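Local coordinates for glycoside hydrolase family 61 (Trichoderma reesei QM6a, PDB 5O2X), which probably cleaves cellulose chains oxidatively as a copper-dependent lytic polysaccharide monooxygenase of Auxiliary Activity family 9, at residues V206-N209 with P214-Y217; D73-Q78 with Y153-E158; V32-A37 with V104-L109. One frame throughout, in Å; residues are numbered along the deposited sequence.

Contact 1 of 3, residues V206-N209 with P214-Y217. With MAN (alpha-D-mannopyranose), chain G.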
loop_
_atom_site.group_PDB
_atom_site.type_symbol
_atom_site.label_atom_id
_atom_site.label_comp_id
_atom_site.label_asym_id
_atom_site.label_seq_id
_atom_site.Cartn_x
_atom_site.Cartn_y
_atom_site.Cartn_z
ATOM N N VAL A 206 -5.897 -15.780 0.143
ATOM C CA VAL A 206 -6.852 -15.114 1.056
ATOM C C VAL A 206 -7.427 -16.110 2.057
ATOM O O VAL A 206 -7.446 -15.829 3.244
ATOM C CB VAL A 206 -7.966 -14.407 0.265
ATOM C CG1 VAL A 206 -9.078 -13.914 1.207
ATOM C CG2 VAL A 206 -7.392 -13.261 -0.547
ATOM N N LEU A 207 -7.915 -17.238 1.546
ATOM C CA LEU A 207 -8.488 -18.298 2.384
ATOM C C LEU A 207 -7.401 -19.374 2.456
ATOM O O LEU A 207 -7.244 -20.178 1.529
ATOM C CB LEU A 207 -9.808 -18.791 1.781
ATOM C CG LEU A 207 -10.477 -19.913 2.566
ATOM C CD1 LEU A 207 -10.821 -19.484 3.978
ATOM C CD2 LEU A 207 -11.722 -20.360 1.839
ATOM N N ILE A 208 -6.638 -19.341 3.525
ATOM C CA ILE A 208 -5.404 -20.071 3.624
ATOM C C ILE A 208 -5.047 -20.296 5.076
ATOM O O ILE A 208 -5.081 -19.346 5.869
ATOM C CB ILE A 208 -4.271 -19.343 2.881
ATOM C CG1 ILE A 208 -2.987 -20.192 2.961
ATOM C CG2 ILE A 208 -4.065 -17.918 3.383
ATOM C CD1 ILE A 208 -1.838 -19.664 2.194
ATOM N N ASN A 209 -4.612 -21.513 5.379
ATOM C CA ASN A 209 -4.041 -21.844 6.674
ATOM C C ASN A 209 -2.538 -21.768 6.560
ATOM O O ASN A 209 -1.927 -22.576 5.844
ATOM C CB ASN A 209 -4.475 -23.260 7.059
ATOM C CG ASN A 209 -3.970 -23.653 8.399
ATOM O OD1 ASN A 209 -3.485 -22.791 9.174
ATOM N ND2 ASN A 209 -4.099 -24.928 8.732
ATOM N N PRO A 214 4.863 -28.514 4.836
ATOM C CA PRO A 214 5.317 -27.438 3.986
ATOM C C PRO A 214 4.170 -26.523 3.509
ATOM O O PRO A 214 3.006 -26.891 3.595
ATOM C CB PRO A 214 5.988 -28.146 2.797
ATOM C CG PRO A 214 5.394 -29.473 2.784
ATOM C CD PRO A 214 5.057 -29.823 4.201
ATOM N N LEU A 215 4.509 -25.338 3.050
ATOM C CA LEU A 215 3.547 -24.320 2.716
ATOM C C LEU A 215 4.024 -23.594 1.469
ATOM O O LEU A 215 5.177 -23.212 1.351
ATOM C CB LEU A 215 3.432 -23.319 3.856
ATOM C CG LEU A 215 2.427 -22.180 3.700
ATOM C CD1 LEU A 215 1.026 -22.652 3.563
ATOM C CD2 LEU A 215 2.568 -21.205 4.856
ATOM N N ASN A 216 3.093 -23.343 0.553
ATOM C CA ASN A 216 3.294 -22.472 -0.580
ATOM C C ASN A 216 2.275 -21.323 -0.530
ATOM O O ASN A 216 1.250 -21.426 0.156
ATOM C CB ASN A 216 3.148 -23.195 -1.894
ATOM C CG ASN A 216 4.229 -24.222 -2.132
ATOM O OD1 ASN A 216 3.951 -25.327 -2.596
ATOM N ND2 ASN A 216 5.472 -23.828 -1.924
ATOM N N TYR A 217 2.569 -20.233 -1.253
ATOM C CA TYR A 217 1.720 -19.039 -1.170
ATOM C C TYR A 217 1.610 -18.305 -2.475
ATOM O O TYR A 217 2.636 -17.890 -3.003
ATOM C CB TYR A 217 2.199 -18.080 -0.100
ATOM C CG TYR A 217 1.231 -16.950 0.130
ATOM C CD1 TYR A 217 0.039 -17.203 0.755
ATOM C CD2 TYR A 217 1.482 -15.673 -0.308
ATOM C CE1 TYR A 217 -0.881 -16.202 0.960
ATOM C CE2 TYR A 217 0.565 -14.648 -0.101
ATOM C CZ TYR A 217 -0.629 -14.926 0.528
ATOM O OH TYR A 217 -1.526 -13.914 0.687
HETATM C C1 MAN G . -0.930 -28.332 6.165
HETATM C C2 MAN G . -0.446 -29.803 6.094
HETATM C C3 MAN G . 0.792 -29.885 5.183
HETATM C C4 MAN G . 0.511 -29.271 3.815
HETATM C C5 MAN G . -0.069 -27.867 3.958
HETATM C C6 MAN G . -0.627 -27.375 2.633
HETATM O O2 MAN G . -1.471 -30.620 5.570
HETATM O O3 MAN G . 1.210 -31.240 5.001
HETATM O O4 MAN G . 1.732 -29.234 3.042
HETATM O O5 MAN G . -1.203 -27.880 4.836
HETATM O O6 MAN G . -0.529 -25.952 2.597
#
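Ile-208 and Tyr-217 are joined by no backbone hydrogen bond, nor are any other residues of 206-209 and 214-217; the two loop segments lie well apart, their CA atoms nearest at 8.6 Å between Ile-208 and Tyr-217, and side chains bridge the gap. The bridge is the CD1 methyl of Ile-208, which ends 3.4 Å from Tyr-217 CD1. It arrives in the plane of the ring, at the edge, and the two side chains cross at about a right angle. Both torsions of Ile-208 are extended (chi1 -177°, chi2 175°), which carries CD1 to the full length of the chain; the same methyl lies 4.4 Å from Leu-215 CD1. That leucine methyl in turn touches the carbonyl oxygen of Asn-209, with Leu-215 CD1 and Asn-209 O 3.7 Å apart. Both segments belong to the long coil between strands 193-194 and 241-243, and here that coil folds back on itself at the protein surface. Leu-215 and Tyr-217 also lie on Leu-119 of strand 110-121, while the Tyr-217 hydroxyl is hydrogen-bonded to the carbonyl of Gly-205 and its ring meets Trp-128 edge-to-face, so the ring is fixed at more than one point. At the outer end a protein-linked mannose closes in: its O4 donates a 2.7 Å hydrogen bond to the carbonyl O of Pro-214, and its O6 lies 3.8 Å from Leu-215 CD1.

Contact 2 of 3, residues D73-Q78 with Y153-E158. With MAN (alpha-D-mannopyranose), chain N; NAG (2-acetamido-2-deoxy-beta-D-glucopyranose), chain C; MAN (alpha-D-mannopyranose), chain M.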
loop_
_atom_site.group_PDB
_atom_site.type_symbol
_atom_site.label_atom_id
_atom_site.label_comp_id
_atom_site.label_asym_id
_atom_site.label_seq_id
_atom_site.Cartn_x
_atom_site.Cartn_y
_atom_site.Cartn_z
ATOM N N ASP A 73 12.585 6.943 -8.222
ATOM C CA ASP A 73 12.712 7.265 -6.799
ATOM C C ASP A 73 12.193 6.111 -5.942
ATOM O O ASP A 73 11.299 5.358 -6.360
ATOM C CB ASP A 73 11.860 8.537 -6.453
ATOM C CG ASP A 73 12.416 9.837 -6.966
ATOM O OD1 ASP A 73 13.555 9.824 -7.479
ATOM O OD2 ASP A 73 11.707 10.894 -6.796
ATOM N N THR A 74 12.764 5.984 -4.740
ATOM C CA THR A 74 12.247 5.010 -3.809
ATOM C C THR A 74 11.442 5.725 -2.721
ATOM O O THR A 74 11.700 6.858 -2.339
ATOM C CB THR A 74 13.261 4.088 -3.177
ATOM O OG1 THR A 74 14.000 4.773 -2.210
ATOM C CG2 THR A 74 14.036 3.307 -4.194
ATOM N N ILE A 75 10.406 5.022 -2.283
ATOM C CA ILE A 75 9.478 5.528 -1.262
ATOM C C ILE A 75 9.482 4.527 -0.111
ATOM O O ILE A 75 9.244 3.333 -0.304
ATOM C CB ILE A 75 8.062 5.674 -1.841
ATOM C CG1 ILE A 75 8.092 6.661 -3.024
ATOM C CG2 ILE A 75 7.102 6.138 -0.730
ATOM C CD1 ILE A 75 6.753 6.924 -3.650
ATOM N N LEU A 76 9.769 5.045 1.069
ATOM C CA LEU A 76 9.741 4.298 2.322
ATOM C C LEU A 76 8.436 4.591 3.030
ATOM O O LEU A 76 8.058 5.758 3.223
ATOM C CB LEU A 76 10.968 4.691 3.176
ATOM C CG LEU A 76 11.027 4.037 4.556
ATOM C CD1 LEU A 76 12.453 3.839 4.937
ATOM C CD2 LEU A 76 10.269 4.879 5.609
ATOM N N PHE A 77 7.737 3.525 3.426
ATOM C CA PHE A 77 6.505 3.605 4.204
ATOM C C PHE A 77 6.828 3.282 5.659
ATOM O O PHE A 77 7.442 2.256 5.929
ATOM C CB PHE A 77 5.486 2.592 3.717
ATOM C CG PHE A 77 5.117 2.736 2.274
ATOM C CD1 PHE A 77 4.195 3.674 1.828
ATOM C CD2 PHE A 77 5.729 1.902 1.353
ATOM C CE1 PHE A 77 3.894 3.766 0.489
ATOM C CE2 PHE A 77 5.421 1.955 0.029
ATOM C CZ PHE A 77 4.508 2.881 -0.416
ATOM N N GLN A 78 6.389 4.142 6.585
ATOM C CA GLN A 78 6.617 3.947 8.026
ATOM C C GLN A 78 5.313 3.596 8.718
ATOM O O GLN A 78 4.429 4.455 8.843
ATOM C CB GLN A 78 7.188 5.211 8.626
ATOM C CG GLN A 78 7.430 5.132 10.143
ATOM C CD GLN A 78 8.601 4.235 10.448
ATOM O OE1 GLN A 78 9.753 4.583 10.127
ATOM N NE2 GLN A 78 8.338 3.063 11.034
ATOM N N TYR A 153 -0.665 9.684 -9.976
ATOM C CA TYR A 153 -1.042 8.342 -9.622
ATOM C C TYR A 153 -1.405 8.237 -8.153
ATOM O O TYR A 153 -0.768 8.866 -7.301
ATOM C CB TYR A 153 0.103 7.350 -9.839
ATOM C CG TYR A 153 0.596 7.250 -11.277
ATOM C CD1 TYR A 153 1.546 8.141 -11.778
ATOM C CD2 TYR A 153 0.152 6.250 -12.126
ATOM C CE1 TYR A 153 1.988 8.084 -13.115
ATOM C CE2 TYR A 153 0.592 6.170 -13.455
ATOM C CZ TYR A 153 1.538 7.073 -13.913
ATOM O OH TYR A 153 1.955 6.962 -15.232
ATOM N N VAL A 154 -2.389 7.389 -7.854
ATOM C CA VAL A 154 -2.591 6.919 -6.488
ATOM C C VAL A 154 -1.668 5.705 -6.299
ATOM O O VAL A 154 -1.722 4.738 -7.062
ATOM C CB VAL A 154 -4.038 6.552 -6.217
ATOM C CG1 VAL A 154 -4.186 5.883 -4.851
ATOM C CG2 VAL A 154 -4.910 7.799 -6.246
ATOM N N LEU A 155 -0.865 5.788 -5.239
ATOM C CA LEU A 155 -0.002 4.707 -4.766
ATOM C C LEU A 155 -0.775 4.011 -3.634
ATOM O O LEU A 155 -1.076 4.646 -2.625
ATOM C CB LEU A 155 1.317 5.295 -4.295
ATOM C CG LEU A 155 2.271 4.459 -3.496
ATOM C CD1 LEU A 155 2.703 3.288 -4.287
ATOM C CD2 LEU A 155 3.454 5.310 -3.045
ATOM N N ARG A 156 -1.099 2.745 -3.832
ATOM C CA ARG A 156 -1.857 1.943 -2.888
ATOM C C ARG A 156 -0.926 0.892 -2.338
ATOM O O ARG A 156 -0.588 -0.081 -3.007
ATOM C CB ARG A 156 -3.073 1.322 -3.579
ATOM C CG ARG A 156 -3.959 0.472 -2.693
ATOM C CD ARG A 156 -5.047 -0.217 -3.505
ATOM N NE ARG A 156 -5.962 -1.028 -2.705
ATOM C CZ ARG A 156 -5.674 -2.217 -2.197
ATOM N NH1 ARG A 156 -4.510 -2.795 -2.484
ATOM N NH2 ARG A 156 -6.524 -2.838 -1.394
ATOM N N HIS A 157 -0.501 1.115 -1.080
ATOM C CA HIS A 157 0.378 0.194 -0.345
ATOM C C HIS A 157 -0.474 -0.648 0.582
ATOM O O HIS A 157 -1.450 -0.146 1.149
ATOM C CB HIS A 157 1.355 1.061 0.460
ATOM C CG HIS A 157 2.207 0.296 1.409
ATOM N ND1 HIS A 157 3.241 -0.529 1.058
ATOM C CD2 HIS A 157 2.152 0.186 2.764
ATOM C CE1 HIS A 157 3.791 -1.059 2.139
ATOM N NE2 HIS A 157 3.151 -0.637 3.200
ATOM N N GLU A 158 -0.158 -1.923 0.761
ATOM C CA GLU A 158 -1.049 -2.756 1.553
ATOM C C GLU A 158 -0.271 -3.885 2.206
ATOM O O GLU A 158 0.506 -4.597 1.574
ATOM C CB GLU A 158 -2.111 -3.344 0.620
ATOM C CG GLU A 158 -3.162 -4.227 1.255
ATOM C CD GLU A 158 -4.173 -4.689 0.230
ATOM O OE1 GLU A 158 -3.737 -4.984 -0.920
ATOM O OE2 GLU A 158 -5.387 -4.712 0.529
HETATM C C1 MAN N . 16.765 6.235 2.510
HETATM C C2 MAN N . 15.868 7.324 1.945
HETATM C C3 MAN N . 14.449 6.762 1.700
HETATM C C4 MAN N . 14.545 5.546 0.806
HETATM C C5 MAN N . 15.459 4.527 1.477
HETATM C C6 MAN N . 15.688 3.303 0.638
HETATM O O2 MAN N . 16.384 7.828 0.729
HETATM O O3 MAN N . 13.633 7.785 1.138
HETATM O O4 MAN N . 13.243 5.012 0.614
HETATM O O5 MAN N . 16.745 5.071 1.710
HETATM O O6 MAN N . 16.121 3.673 -0.697
HETATM C C1 NAG C . 11.450 3.445 14.411
HETATM C C2 NAG C . 12.295 4.621 14.797
HETATM C C3 NAG C . 11.534 5.425 15.850
HETATM C C4 NAG C . 10.174 5.835 15.360
HETATM C C5 NAG C . 9.417 4.647 14.784
HETATM C C6 NAG C . 8.197 5.067 14.020
HETATM C C7 NAG C . 14.706 4.835 15.042
HETATM C C8 NAG C . 15.950 4.268 15.649
HETATM N N2 NAG C . 13.575 4.188 15.301
HETATM O O3 NAG C . 12.268 6.587 16.265
HETATM O O4 NAG C . 9.387 6.415 16.420
HETATM O O5 NAG C . 10.256 3.941 13.821
HETATM O O6 NAG C . 8.507 6.008 13.004
HETATM O O7 NAG C . 14.731 5.837 14.308
HETATM C C1 MAN M . 13.683 2.861 9.608
HETATM C C2 MAN M . 13.078 4.223 9.799
HETATM C C3 MAN M . 14.146 5.285 9.934
HETATM C C4 MAN M . 15.169 4.924 10.980
HETATM C C5 MAN M . 15.674 3.503 10.756
HETATM C C6 MAN M . 16.559 3.016 11.877
HETATM O O2 MAN M . 12.286 4.167 10.989
HETATM O O3 MAN M . 13.556 6.554 10.256
HETATM O O4 MAN M . 16.270 5.840 10.883
HETATM O O5 MAN M . 14.610 2.566 10.625
HETATM O O6 MAN M . 17.149 1.758 11.548
#
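Thr-74 OG1 is held by two hydroxyls of one glycan mannose, O6 at 2.8 Å and O4 at 2.9 Å, on the outward side of strand 74-78, where Gln-78 OE1 also accepts a 2.7 Å bond from O2 of another mannose. On the inward side Phe-77 and His-157 lie face to face, ring centroids 3.9 Å apart and planes at 15°, the side chains sliding past each other in opposite directions. Each CB also sits over the partner's face: His-157 CB is 3.9 Å from the Phe-77 centroid, a CH-pi contact. Hydrogen bonds from ND1 to Asp-92 OD1 and between NE2 and Trp-79 NE1 set the rotation of the imidazole. Phe-77 CG stands anti to the carbonyl carbon (chi1 -58°), which sends the ring across to the histidine. The axes of segments 74-78 and 153-158 cross at -46°: the strands belong to different sheets, packed face to face as in the beta-sandwich core of AA9 enzymes. Cutting Phe-77 back to an alanine is likely to strip the stack from the imidazole and open a gap beside Leu-155 CD2. That methyl approaches the ring's edge, 3.7 Å from Phe-77 CZ, and also meets Ile-75 CD1, tip to tip, at 3.7 Å.

Contact 3 of 3, residues V32-A37 with V104-L109. With NAG (2-acetamido-2-deoxy-beta-D-glucopyranose), chain B.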
loop_
_atom_site.group_PDB
_atom_site.type_symbol
_atom_site.label_atom_id
_atom_site.label_comp_id
_atom_site.label_asym_id
_atom_site.label_seq_id
_atom_site.Cartn_x
_atom_site.Cartn_y
_atom_site.Cartn_z
ATOM N N VAL A 32 -0.540 13.942 1.935
ATOM C CA VAL A 32 -0.511 13.096 0.745
ATOM C C VAL A 32 -1.242 11.800 0.925
ATOM O O VAL A 32 -1.534 11.121 -0.059
ATOM C CB VAL A 32 0.946 12.851 0.300
ATOM C CG1 VAL A 32 1.628 14.135 -0.062
ATOM C CG2 VAL A 32 1.734 12.072 1.319
ATOM N N GLY A 33 -1.549 11.404 2.174
ATOM C CA GLY A 33 -2.312 10.201 2.450
ATOM C C GLY A 33 -3.794 10.467 2.441
ATOM O O GLY A 33 -4.247 11.521 2.910
ATOM N N TRP A 34 -4.572 9.520 1.897
ATOM C CA TRP A 34 -6.028 9.683 1.851
ATOM C C TRP A 34 -6.632 9.710 3.257
ATOM O O TRP A 34 -6.140 9.101 4.201
ATOM C CB TRP A 34 -6.634 8.567 1.021
ATOM C CG TRP A 34 -6.451 8.761 -0.478
ATOM C CD1 TRP A 34 -5.328 9.190 -1.125
ATOM C CD2 TRP A 34 -7.474 8.613 -1.463
ATOM N NE1 TRP A 34 -5.599 9.310 -2.474
ATOM C CE2 TRP A 34 -6.916 8.998 -2.704
ATOM C CE3 TRP A 34 -8.834 8.280 -1.415
ATOM C CZ2 TRP A 34 -7.653 9.057 -3.878
ATOM C CZ3 TRP A 34 -9.550 8.326 -2.595
ATOM C CH2 TRP A 34 -8.978 8.726 -3.791
ATOM N N THR A 35 -7.737 10.445 3.368
ATOM C CA THR A 35 -8.514 10.418 4.606
ATOM C C THR A 35 -9.288 9.114 4.679
ATOM O O THR A 35 -9.893 8.735 3.687
ATOM C CB THR A 35 -9.486 11.599 4.613
ATOM O OG1 THR A 35 -8.712 12.810 4.538
ATOM C CG2 THR A 35 -10.381 11.618 5.840
ATOM N N ALA A 36 -9.235 8.412 5.795
ATOM C CA ALA A 36 -9.949 7.150 5.934
ATOM C C ALA A 36 -10.384 6.973 7.384
ATOM O O ALA A 36 -9.897 7.643 8.298
ATOM C CB ALA A 36 -9.117 5.975 5.453
ATOM N N ALA A 37 -11.303 6.030 7.575
ATOM C CA ALA A 37 -12.006 5.865 8.842
ATOM C C ALA A 37 -11.485 4.682 9.671
ATOM O O ALA A 37 -12.219 4.159 10.518
ATOM C CB ALA A 37 -13.499 5.791 8.613
ATOM N N VAL A 104 -9.978 12.680 -8.293
ATOM C CA VAL A 104 -10.361 11.477 -9.019
ATOM C C VAL A 104 -11.421 10.694 -8.252
ATOM O O VAL A 104 -11.400 10.624 -7.024
ATOM C CB VAL A 104 -9.129 10.560 -9.270
ATOM C CG1 VAL A 104 -8.548 9.940 -8.005
ATOM C CG2 VAL A 104 -9.392 9.505 -10.324
ATOM N N ASP A 105 -12.330 10.043 -8.971
ATOM C CA ASP A 105 -13.289 9.136 -8.351
ATOM C C ASP A 105 -12.543 7.820 -8.100
ATOM O O ASP A 105 -12.176 7.110 -9.035
ATOM C CB ASP A 105 -14.447 8.970 -9.319
ATOM C CG ASP A 105 -15.518 7.994 -8.856
ATOM O OD1 ASP A 105 -15.292 7.267 -7.879
ATOM O OD2 ASP A 105 -16.596 7.976 -9.509
ATOM N N LYS A 106 -12.377 7.466 -6.824
ATOM C CA LYS A 106 -11.608 6.249 -6.511
ATOM C C LYS A 106 -12.167 5.007 -7.126
ATOM O O LYS A 106 -11.420 4.033 -7.302
ATOM C CB LYS A 106 -11.497 6.081 -4.982
ATOM C CG LYS A 106 -12.792 5.719 -4.280
ATOM C CD LYS A 106 -12.606 5.617 -2.760
ATOM C CE LYS A 106 -13.872 5.171 -2.069
ATOM N NZ LYS A 106 -13.699 5.112 -0.584
ATOM N N THR A 107 -13.477 4.978 -7.413
ATOM C CA THR A 107 -14.097 3.774 -7.974
ATOM C C THR A 107 -13.736 3.519 -9.431
ATOM O O THR A 107 -14.059 2.462 -9.984
ATOM C CB THR A 107 -15.623 3.820 -7.835
ATOM O OG1 THR A 107 -16.170 4.818 -8.698
ATOM C CG2 THR A 107 -16.072 4.001 -6.431
ATOM N N THR A 108 -13.010 4.452 -10.045
ATOM C CA THR A 108 -12.551 4.366 -11.418
ATOM C C THR A 108 -11.081 3.963 -11.515
ATOM O O THR A 108 -10.581 3.719 -12.630
ATOM C CB THR A 108 -12.753 5.706 -12.186
ATOM O OG1 THR A 108 -11.848 6.687 -11.724
ATOM C CG2 THR A 108 -14.186 6.179 -12.131
ATOM N N LEU A 109 -10.368 3.938 -10.402
ATOM C CA LEU A 109 -8.923 3.715 -10.442
ATOM C C LEU A 109 -8.634 2.277 -10.848
ATOM O O LEU A 109 -9.205 1.323 -10.300
ATOM C CB LEU A 109 -8.308 3.997 -9.067
ATOM C CG LEU A 109 -8.320 5.456 -8.628
ATOM C CD1 LEU A 109 -7.959 5.566 -7.163
ATOM C CD2 LEU A 109 -7.358 6.279 -9.474
HETATM C C1 NAG B . -18.394 5.014 7.154
HETATM C C2 NAG B . -18.459 5.081 8.678
HETATM C C3 NAG B . -19.826 4.534 9.111
HETATM C C4 NAG B . -20.962 5.230 8.418
HETATM C C5 NAG B . -20.759 5.227 6.924
HETATM C C6 NAG B . -21.798 6.047 6.126
HETATM C C7 NAG B . -16.619 4.581 10.215
HETATM C C8 NAG B . -15.685 3.528 10.741
HETATM N N2 NAG B . -17.422 4.227 9.248
HETATM O O3 NAG B . -19.960 4.700 10.544
HETATM O O4 NAG B . -22.216 4.620 8.754
HETATM O O5 NAG B . -19.487 5.769 6.619
HETATM O O6 NAG B . -22.001 7.322 6.704
HETATM O O7 NAG B . -16.614 5.710 10.674
#
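Trp-34 carries the contact from the 32-37 side to Lys-106 and Val-104. The backbone of 32-34 is hydrogen-bonded to strand 172-183, Val-32 to Asn-179 and Trp-34 to Cys-177, so the segment enters along that strand. At Trp-34 the side chain holds CG anti to the carbonyl carbon (chi1 -76°), a setting that turns the indole toward 104-109. The six-membered ring does the touching. Its CZ3 and CH2 both stand 3.8 Å from Lys-106 CB, an oblique approach, and Lys-106 CD adds a looser touch 4.1 Å from Trp-34 CZ3. At the edge of the indole, near its plane, Val-104 CG1 comes to 4.3 Å from Trp-34 CZ2. The indole NE1 is buried and satisfied by Asn-179 OD1, which fixes the rotation of the ring. Beyond the tryptophan, at the far end of the segment, the Ala-37 methyl packs against the acetamido group of an N-acetylglucosamine.

Across the contact, Lys-106 sets CG between the backbone N and the carbonyl carbon (chi1 70°) and is extended from there, which leads its ammonium end past the indole to the carbonyl of Ala-60. The turn that presents Lys-106 is itself tied: Asp-105 OD1 accepts from Thr-107 N at 3.0 Å and from Thr-107 OG1 at 2.7 Å, both from one face of the carboxylate. Asp-105 O likewise takes two donors, Thr-108 N and Thr-108 OG1. The bond from Thr-107 N to Asp-105 OD1 closes an Asx turn, leading into the short 3-10 segment 106-108 that precedes strand 110-121.

Contact 2 is the core: all four of its touching residues are buried, and it joins strands from two sheets. Contact 3 is partly buried, setting the loop after strand 12-15 against the turn before strand 110-121, and contact 1 lies at the surface within one long coil. Side-chain packing alone holds all three across: a ring stack with apolar tips in contact 2, an indole against a lysine's aliphatic part in contact 3, a methyl at a ring edge in contact 1. Contacts 2 and 3 touch, Val-154 CG2 standing 3.8 Å from Trp-34 CZ2. The centre of contact 1 is about 26 Å from that of contact 2 and about 30 Å from that of contact 3.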